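Local coordinates for cystatin-2 (Ornithodoros moubata, PDB 3L0R), which inhibits cysteine proteases of the cathepsin family, both endopeptidases and exopeptidases, as a secreted salivary cystatin of the soft tick, at residues R16-E19 with L20-A24; T46-V49 with A50-Y54; Y93-P96 with W97-Q100. All coordinates share one frame; numbering follows the deposited sequence.

Contact 1: residues R16-E19 with L20-A24; sequences RFLE and LAHFA
Leu-20 N, Ala-21 N, His-22 N and Phe-23 N reach back to the carbonyl oxygens of Arg-16, Phe-17, Leu-18 and Glu-19, the i to i+4 bonds of one regular alpha-helix, the helix that lies across the sheet in the cystatin fold. The straightest of the four runs from His-22 N to Leu-18 O, with an angle of 162° at the hydrogen.

Side-chain packing follows the turns of the helix. Leu-20 carries CG beside its backbone N (chi1 -76°), which turns the side chain back over the preceding turn, with CG 3.4 Å from Arg-16 O. From there the methyl CD1 meets CD1 of Phe-17, three residues earlier, at 4.2 Å, arriving at the edge of the ring and near its plane. Ala-21 CB packs 3.4 Å from Phe-17 O.

One step round the helix, Leu-18 and His-22 run side by side. Leu-18 CD1 lies 3.8 Å from His-22 NE2, and the same imidazole brings CD2 to 3.2 Å from Leu-18 O. A hydrogen bond from His-22 ND1 to Tyr-72 OH probably limits the rotation of this ring.

The charged end of Arg-16 is held by a salt bridge with Glu-14, and Phe-17 CZ lies over one face of the Arg-16 guanidinium, toward its rim, 3.3 Å above the plane.

The buried side of the helix rests on the concave antiparallel sheet: Phe-17 packs on Val-44, Leu-20 on Leu-56 and Ile-92, Ala-21 on Val-38 and Ile-58, and Ala-24 on Ala-90 and Ile-92, while Phe-23 reaches Lys-101 and Val-103 of strand 100-108.

Contact 2: residues T46-V49 with A50-Y54; sequences TQVV and AGMNY
Gln-47 and Asn-53 pair across the first beta hairpin of the cystatin fold, whose tip, Gln-47 to Gly-51, carries the family's Q-x-V-x-G motif. As in other cystatins, this loop probably enters the active-site cleft of the target protease. The backbones of Gln-47 and Asn-53 form a hydrogen-bonded antiparallel pair, in which Asn-53 N donates to Gln-47 O at 2.8 Å.

The side chain of Asn-53 starts with CB against Gln-47 CB, 3.9 Å away on the same face of the sheet. CG, set beside the backbone N (chi1 -77°), carries the amide over to Gln-47 OE1 and the flank of Val-49. At the tip, ND2 donates to Gln-47 OE1 at 2.9 Å; the bond lies in the carbonyl plane of the glutamine and near the amide plane of the asparagine, although the two amides are turned 50° apart. ND2 also touches Val-49 CG2 at 3.7 Å, and OD1 packs against the ring of Tyr-93 on strand 86-95. With an alanine here, Gln-47 OE1 would probably lose this donor and Val-49 CG2 its amide neighbour, giving the glutamine amide more freedom to turn. Gln-47 NE2 bonds to Gly-5 O.

Beyond the strands the chain reverses through an inverse gamma turn centred on Ala-50, closed by a weak bond from Gly-51 N to Val-49 O. Val-49 N returns a bond to Gly-51 O. The backbone angles of Gly-51 suit a residue that has no CB to jam against the carbonyl oxygen before it.

On the other face, Thr-46 CG2 touches the Tyr-54 ring. Bent at chi2 and chi3, Met-52 folds over the neighbouring strand, its SD 3.7 Å from Val-48 CG2 and its CE 3.4 Å from Thr-46 CB.

Contact 3: residues Y93-P96 with W97-Q100; sequences YHVP and WQNQ
Val-95 and Trp-97 meet in the second hairpin loop of the cystatin fold, the Pro-Trp turn that, as in other cystatins, probably contributes to the protease-binding edge. The indole owes its place to the first torsion of Trp-97: CG stands between the backbone N and the carbonyl carbon (chi1 49°), which folds the ring back over the residues before it instead of out from the turn. Val-95 CG1, anti to its own N, sits under one face, 3.8 Å from the centroid of the five-membered ring and 23° off its normal, a CH-pi contact. Pro-96 lies alongside, its CD 3.5 Å from Trp-97 CZ3 at the six-membered end.

His-94 leaves the strand in the other direction. With CG anti to the backbone N (chi1 -172°), the imidazole brings CD2 to 3.3 Å from Gln-100 O, which lies at the ring edge in its plane, while Pro-96 CG covers part of one face. A water makes weak bonds to His-94 NE2 and Asn-99 ND2, a loose bridge between the imidazole and the turn.

The backbone closes as a G1 beta bulge, Asn-99 and Gln-100 both facing Val-95, with Asn-99 in the left-handed helical region. Asn-99 N also bonds to Pro-96 O. Val-95 N donates to Gln-100 O at 2.7 Å, nearly along the C=O axis. In return Val-95 O is gripped twice, by Gln-98 N at 3.0 Å and Gln-100 N at 3.3 Å, from opposite faces of its carbonyl plane.

Overall arrangement
The three contacts come in series along the chain. Contact 1 lies on helix 15-25, close to the centre of the molecule, and contacts 2 and 3 cap two hairpins of the one antiparallel sheet, each with its centre about 15 Å from that of contact 1. Tyr-54 joins the helix to the first hairpin by packing on Phe-17 and Leu-20. The hairpin tips are nearer each other, about 10 Å between centres, on neighbouring strands 52-66 and 86-95, where Met-52 O probably bonds to His-94 N and Ala-50 O to Tyr-93 OH. Side by side, and with the N-terminal segment, the two loops probably form the wedge that enters the protease cleft, as in other cystatins.

Contact 1: residues R16-E19 with L20-A24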
loop_
_atom_site.group_PDB
_atom_site.type_symbol
_atom_site.label_atom_id
_atom_site.label_comp_id
_atom_site.label_asym_id
_atom_site.label_seq_id
_atom_site.Cartn_x
_atom_site.Cartn_y
_atom_site.Cartn_z
ATOM N N ARG A 16 -6.518 5.776 -7.364
ATOM C CA ARG A 16 -6.980 4.499 -6.797
ATOM C C ARG A 16 -5.809 3.655 -6.288
ATOM O O ARG A 16 -5.929 2.936 -5.304
ATOM C CB ARG A 16 -7.840 3.709 -7.808
ATOM C CG ARG A 16 -7.116 3.352 -9.113
ATOM C CD ARG A 16 -8.068 3.121 -10.288
ATOM N NE ARG A 16 -8.252 1.694 -10.600
ATOM C CZ ARG A 16 -7.787 1.078 -11.693
ATOM N NH1 ARG A 16 -7.102 1.750 -12.623
ATOM N NH2 ARG A 16 -8.017 -0.221 -11.867
ATOM N N PHE A 17 -4.665 3.773 -6.936
ATOM C CA PHE A 17 -3.519 2.990 -6.542
ATOM C C PHE A 17 -2.856 3.582 -5.314
ATOM O O PHE A 17 -2.294 2.839 -4.489
ATOM C CB PHE A 17 -2.532 2.858 -7.696
ATOM C CG PHE A 17 -3.117 2.213 -8.922
ATOM C CD1 PHE A 17 -3.931 1.076 -8.819
ATOM C CD2 PHE A 17 -2.845 2.728 -10.180
ATOM C CE1 PHE A 17 -4.461 0.481 -9.954
ATOM C CE2 PHE A 17 -3.374 2.136 -11.326
ATOM C CZ PHE A 17 -4.180 1.012 -11.217
ATOM N N LEU A 18 -2.938 4.905 -5.173
ATOM C CA LEU A 18 -2.424 5.564 -3.976
ATOM C C LEU A 18 -3.304 5.185 -2.774
ATOM O O LEU A 18 -2.802 4.883 -1.682
ATOM C CB LEU A 18 -2.332 7.087 -4.174
ATOM C CG LEU A 18 -1.788 7.917 -3.010
ATOM C CD1 LEU A 18 -0.372 7.494 -2.581
ATOM C CD2 LEU A 18 -1.844 9.390 -3.370
ATOM N N GLU A 19 -4.610 5.185 -3.003
ATOM C CA GLU A 19 -5.578 4.746 -2.016
ATOM C C GLU A 19 -5.267 3.323 -1.506
ATOM O O GLU A 19 -5.272 3.058 -0.294
ATOM C CB GLU A 19 -6.978 4.817 -2.631
ATOM C CG GLU A 19 -8.134 4.898 -1.638
ATOM C CD GLU A 19 -9.403 5.484 -2.263
ATOM O OE1 GLU A 19 -10.464 5.435 -1.599
ATOM O OE2 GLU A 19 -9.335 5.999 -3.409
ATOM N N LEU A 20 -4.980 2.423 -2.440
ATOM C CA LEU A 20 -4.685 1.032 -2.112
ATOM C C LEU A 20 -3.351 0.895 -1.364
ATOM O O LEU A 20 -3.216 0.062 -0.461
ATOM C CB LEU A 20 -4.700 0.169 -3.383
ATOM C CG LEU A 20 -6.066 -0.204 -3.966
ATOM C CD1 LEU A 20 -5.917 -0.542 -5.438
ATOM C CD2 LEU A 20 -6.733 -1.364 -3.252
ATOM N N ALA A 21 -2.380 1.719 -1.756
ATOM C CA ALA A 21 -1.059 1.750 -1.138
ATOM C C ALA A 21 -1.165 2.150 0.325
ATOM O O ALA A 21 -0.543 1.527 1.193
ATOM C CB ALA A 21 -0.127 2.675 -1.890
ATOM N N HIS A 22 -1.984 3.149 0.610
ATOM C CA HIS A 22 -2.228 3.549 1.974
ATOM C C HIS A 22 -2.921 2.457 2.764
ATOM O O HIS A 22 -2.579 2.213 3.924
ATOM C CB HIS A 22 -3.067 4.820 1.998
ATOM C CG HIS A 22 -2.267 6.070 1.789
ATOM N ND1 HIS A 22 -1.388 6.552 2.731
ATOM C CD2 HIS A 22 -2.224 6.939 0.753
ATOM C CE1 HIS A 22 -0.841 7.670 2.286
ATOM N NE2 HIS A 22 -1.334 7.927 1.089
ATOM N N PHE A 23 -3.897 1.806 2.143
ATOM C CA PHE A 23 -4.608 0.705 2.779
ATOM C C PHE A 23 -3.622 -0.369 3.217
ATOM O O PHE A 23 -3.672 -0.847 4.337
ATOM C CB PHE A 23 -5.677 0.097 1.847
ATOM C CG PHE A 23 -6.151 -1.258 2.295
ATOM C CD1 PHE A 23 -7.060 -1.380 3.358
ATOM C CD2 PHE A 23 -5.657 -2.419 1.692
ATOM C CE1 PHE A 23 -7.477 -2.634 3.791
ATOM C CE2 PHE A 23 -6.060 -3.676 2.128
ATOM C CZ PHE A 23 -6.976 -3.787 3.173
ATOM N N ALA A 24 -2.716 -0.731 2.325
ATOM C CA ALA A 24 -1.781 -1.817 2.588
ATOM C C ALA A 24 -0.733 -1.416 3.631
ATOM O O ALA A 24 -0.325 -2.237 4.469
ATOM C CB ALA A 24 -1.110 -2.255 1.290
#

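Contact 2: residues T46-V49 with A50-Y54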
loop_
_atom_site.group_PDB
_atom_site.type_symbol
_atom_site.label_atom_id
_atom_site.label_comp_id
_atom_site.label_asym_id
_atom_site.label_seq_id
_atom_site.Cartn_x
_atom_site.Cartn_y
_atom_site.Cartn_z
ATOM N N THR A 46 -1.608 -5.221 -12.362
ATOM C CA THR A 46 -2.875 -5.841 -11.970
ATOM C C THR A 46 -3.021 -7.191 -12.628
ATOM O O THR A 46 -2.466 -7.433 -13.707
ATOM C CB THR A 46 -4.082 -4.938 -12.304
ATOM O OG1 THR A 46 -4.072 -4.589 -13.706
ATOM C CG2 THR A 46 -4.011 -3.676 -11.465
ATOM N N GLN A 47 -3.749 -8.076 -11.967
ATOM C CA GLN A 47 -3.945 -9.422 -12.454
ATOM C C GLN A 47 -5.392 -9.779 -12.180
ATOM O O GLN A 47 -5.867 -9.631 -11.047
ATOM C CB GLN A 47 -3.017 -10.399 -11.726
ATOM C CG GLN A 47 -3.115 -11.857 -12.199
ATOM C CD GLN A 47 -2.259 -12.792 -11.367
ATOM O OE1 GLN A 47 -2.367 -12.822 -10.140
ATOM N NE2 GLN A 47 -1.398 -13.556 -12.028
ATOM N N VAL A 48 -6.077 -10.257 -13.214
ATOM C CA VAL A 48 -7.460 -10.692 -13.108
ATOM C C VAL A 48 -7.513 -12.143 -12.640
ATOM O O VAL A 48 -7.084 -13.046 -13.351
ATOM C CB VAL A 48 -8.191 -10.575 -14.483
ATOM C CG1 VAL A 48 -9.659 -11.071 -14.392
ATOM C CG2 VAL A 48 -8.087 -9.154 -15.035
ATOM N N VAL A 49 -8.060 -12.344 -11.443
ATOM C CA VAL A 49 -8.325 -13.674 -10.879
ATOM C C VAL A 49 -9.825 -13.748 -10.501
ATOM O O VAL A 49 -10.660 -13.155 -11.195
ATOM C CB VAL A 49 -7.369 -13.968 -9.685
ATOM C CG1 VAL A 49 -5.946 -14.284 -10.187
ATOM C CG2 VAL A 49 -7.363 -12.787 -8.689
ATOM N N ALA A 50 -10.195 -14.467 -9.442
ATOM C CA ALA A 50 -11.597 -14.418 -9.000
ATOM C C ALA A 50 -11.787 -13.153 -8.172
ATOM O O ALA A 50 -12.046 -13.212 -6.965
ATOM C CB ALA A 50 -11.991 -15.671 -8.218
ATOM N N GLY A 51 -11.677 -12.013 -8.857
ATOM C CA GLY A 51 -11.387 -10.714 -8.256
ATOM C C GLY A 51 -10.161 -10.140 -8.963
ATOM O O GLY A 51 -9.830 -10.552 -10.085
ATOM N N MET A 52 -9.482 -9.202 -8.305
ATOM C CA MET A 52 -8.308 -8.513 -8.840
ATOM C C MET A 52 -7.141 -8.527 -7.858
ATOM O O MET A 52 -7.323 -8.273 -6.662
ATOM C CB MET A 52 -8.646 -7.052 -9.144
ATOM C CG MET A 52 -9.533 -6.842 -10.364
ATOM S SD MET A 52 -8.658 -7.155 -11.919
ATOM C CE MET A 52 -7.180 -6.238 -11.600
ATOM N N ASN A 53 -5.949 -8.817 -8.380
ATOM C CA ASN A 53 -4.717 -8.611 -7.644
ATOM C C ASN A 53 -4.079 -7.297 -8.045
ATOM O O ASN A 53 -3.998 -6.985 -9.238
ATOM C CB ASN A 53 -3.730 -9.737 -7.900
ATOM C CG ASN A 53 -4.076 -10.978 -7.153
ATOM O OD1 ASN A 53 -4.519 -10.926 -5.998
ATOM N ND2 ASN A 53 -3.883 -12.123 -7.801
ATOM N N TYR A 54 -3.647 -6.526 -7.044
ATOM C CA TYR A 54 -2.900 -5.271 -7.273
ATOM C C TYR A 54 -1.541 -5.460 -6.680
ATOM O O TYR A 54 -1.416 -5.769 -5.487
ATOM C CB TYR A 54 -3.583 -4.075 -6.620
ATOM C CG TYR A 54 -4.956 -3.808 -7.200
ATOM C CD1 TYR A 54 -5.121 -2.898 -8.251
ATOM C CD2 TYR A 54 -6.092 -4.486 -6.719
ATOM C CE1 TYR A 54 -6.381 -2.649 -8.803
ATOM C CE2 TYR A 54 -7.338 -4.250 -7.252
ATOM C CZ TYR A 54 -7.476 -3.336 -8.294
ATOM O OH TYR A 54 -8.705 -3.099 -8.833
#

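Contact 3: residues Y93-P96 with W97-Q100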
loop_
_atom_site.group_PDB
_atom_site.type_symbol
_atom_site.label_atom_id
_atom_site.label_comp_id
_atom_site.label_asym_id
_atom_site.label_seq_id
_atom_site.Cartn_x
_atom_site.Cartn_y
_atom_site.Cartn_z
ATOM N N TYR A 93 -5.325 -8.362 -2.689
ATOM C CA TYR A 93 -6.387 -9.156 -3.267
ATOM C C TYR A 93 -7.737 -8.500 -2.964
ATOM O O TYR A 93 -8.080 -8.281 -1.797
ATOM C CB TYR A 93 -6.332 -10.540 -2.649
ATOM C CG TYR A 93 -7.257 -11.543 -3.281
ATOM C CD1 TYR A 93 -7.329 -11.677 -4.656
ATOM C CD2 TYR A 93 -8.053 -12.361 -2.509
ATOM C CE1 TYR A 93 -8.170 -12.599 -5.248
ATOM C CE2 TYR A 93 -8.894 -13.280 -3.096
ATOM C CZ TYR A 93 -8.939 -13.392 -4.473
ATOM O OH TYR A 93 -9.766 -14.308 -5.077
ATOM N N HIS A 94 -8.486 -8.179 -4.026
ATOM C CA HIS A 94 -9.777 -7.496 -3.936
ATOM C C HIS A 94 -10.893 -8.385 -4.498
ATOM O O HIS A 94 -10.814 -8.843 -5.636
ATOM C CB HIS A 94 -9.724 -6.163 -4.705
ATOM C CG HIS A 94 -10.936 -5.286 -4.531
ATOM N ND1 HIS A 94 -11.320 -4.354 -5.475
ATOM C CD2 HIS A 94 -11.834 -5.181 -3.522
ATOM C CE1 HIS A 94 -12.404 -3.721 -5.062
ATOM N NE2 HIS A 94 -12.730 -4.195 -3.876
ATOM N N VAL A 95 -11.921 -8.638 -3.687
ATOM C CA VAL A 95 -13.124 -9.309 -4.164
ATOM C C VAL A 95 -14.267 -8.286 -4.098
ATOM O O VAL A 95 -14.955 -8.178 -3.068
ATOM C CB VAL A 95 -13.436 -10.564 -3.326
ATOM C CG1 VAL A 95 -14.726 -11.267 -3.805
ATOM C CG2 VAL A 95 -12.239 -11.509 -3.350
ATOM N N PRO A 96 -14.478 -7.530 -5.193
ATOM C CA PRO A 96 -15.362 -6.355 -5.138
ATOM C C PRO A 96 -16.807 -6.682 -4.721
ATOM O O PRO A 96 -17.413 -5.920 -3.955
ATOM C CB PRO A 96 -15.308 -5.787 -6.572
ATOM C CG PRO A 96 -14.066 -6.353 -7.164
ATOM C CD PRO A 96 -13.924 -7.733 -6.535
ATOM N N TRP A 97 -17.341 -7.805 -5.192
ATOM C CA TRP A 97 -18.722 -8.156 -4.899
ATOM C C TRP A 97 -18.937 -8.604 -3.445
ATOM O O TRP A 97 -20.085 -8.781 -3.003
ATOM C CB TRP A 97 -19.262 -9.195 -5.894
ATOM C CG TRP A 97 -18.365 -10.352 -6.079
ATOM C CD1 TRP A 97 -18.410 -11.547 -5.411
ATOM C CD2 TRP A 97 -17.253 -10.433 -6.984
ATOM N NE1 TRP A 97 -17.409 -12.371 -5.858
ATOM C CE2 TRP A 97 -16.680 -11.716 -6.821
ATOM C CE3 TRP A 97 -16.690 -9.545 -7.923
ATOM C CZ2 TRP A 97 -15.565 -12.143 -7.564
ATOM C CZ3 TRP A 97 -15.585 -9.963 -8.660
ATOM C CH2 TRP A 97 -15.035 -11.254 -8.478
ATOM N N GLN A 98 -17.848 -8.783 -2.698
ATOM C CA GLN A 98 -17.980 -9.000 -1.246
ATOM C C GLN A 98 -17.380 -7.847 -0.441
ATOM O O GLN A 98 -17.422 -7.841 0.785
ATOM C CB GLN A 98 -17.415 -10.361 -0.814
ATOM C CG GLN A 98 -18.305 -11.533 -1.249
ATOM C CD GLN A 98 -17.918 -12.878 -0.633
ATOM O OE1 GLN A 98 -17.576 -12.963 0.541
ATOM N NE2 GLN A 98 -17.990 -13.937 -1.429
ATOM N N ASN A 99 -16.855 -6.849 -1.144
ATOM C CA ASN A 99 -16.273 -5.687 -0.491
ATOM C C ASN A 99 -15.107 -6.090 0.385
ATOM O O ASN A 99 -14.978 -5.608 1.505
ATOM C CB ASN A 99 -17.322 -4.978 0.378
ATOM C CG ASN A 99 -18.385 -4.287 -0.434
ATOM O OD1 ASN A 99 -19.464 -4.848 -0.666
ATOM N ND2 ASN A 99 -18.097 -3.058 -0.869
ATOM N N GLN A 100 -14.276 -6.999 -0.113
ATOM C CA GLN A 100 -13.142 -7.484 0.662
ATOM C C GLN A 100 -11.816 -7.234 -0.010
ATOM O O GLN A 100 -11.644 -7.519 -1.202
ATOM C CB GLN A 100 -13.296 -8.954 1.008
ATOM C CG GLN A 100 -13.834 -9.126 2.389
ATOM C CD GLN A 100 -13.996 -10.568 2.764
ATOM O OE1 GLN A 100 -13.008 -11.250 3.074
ATOM N NE2 GLN A 100 -15.250 -11.056 2.756
HETATM O O HOH W 1 -14.817 -2.549 -1.713
#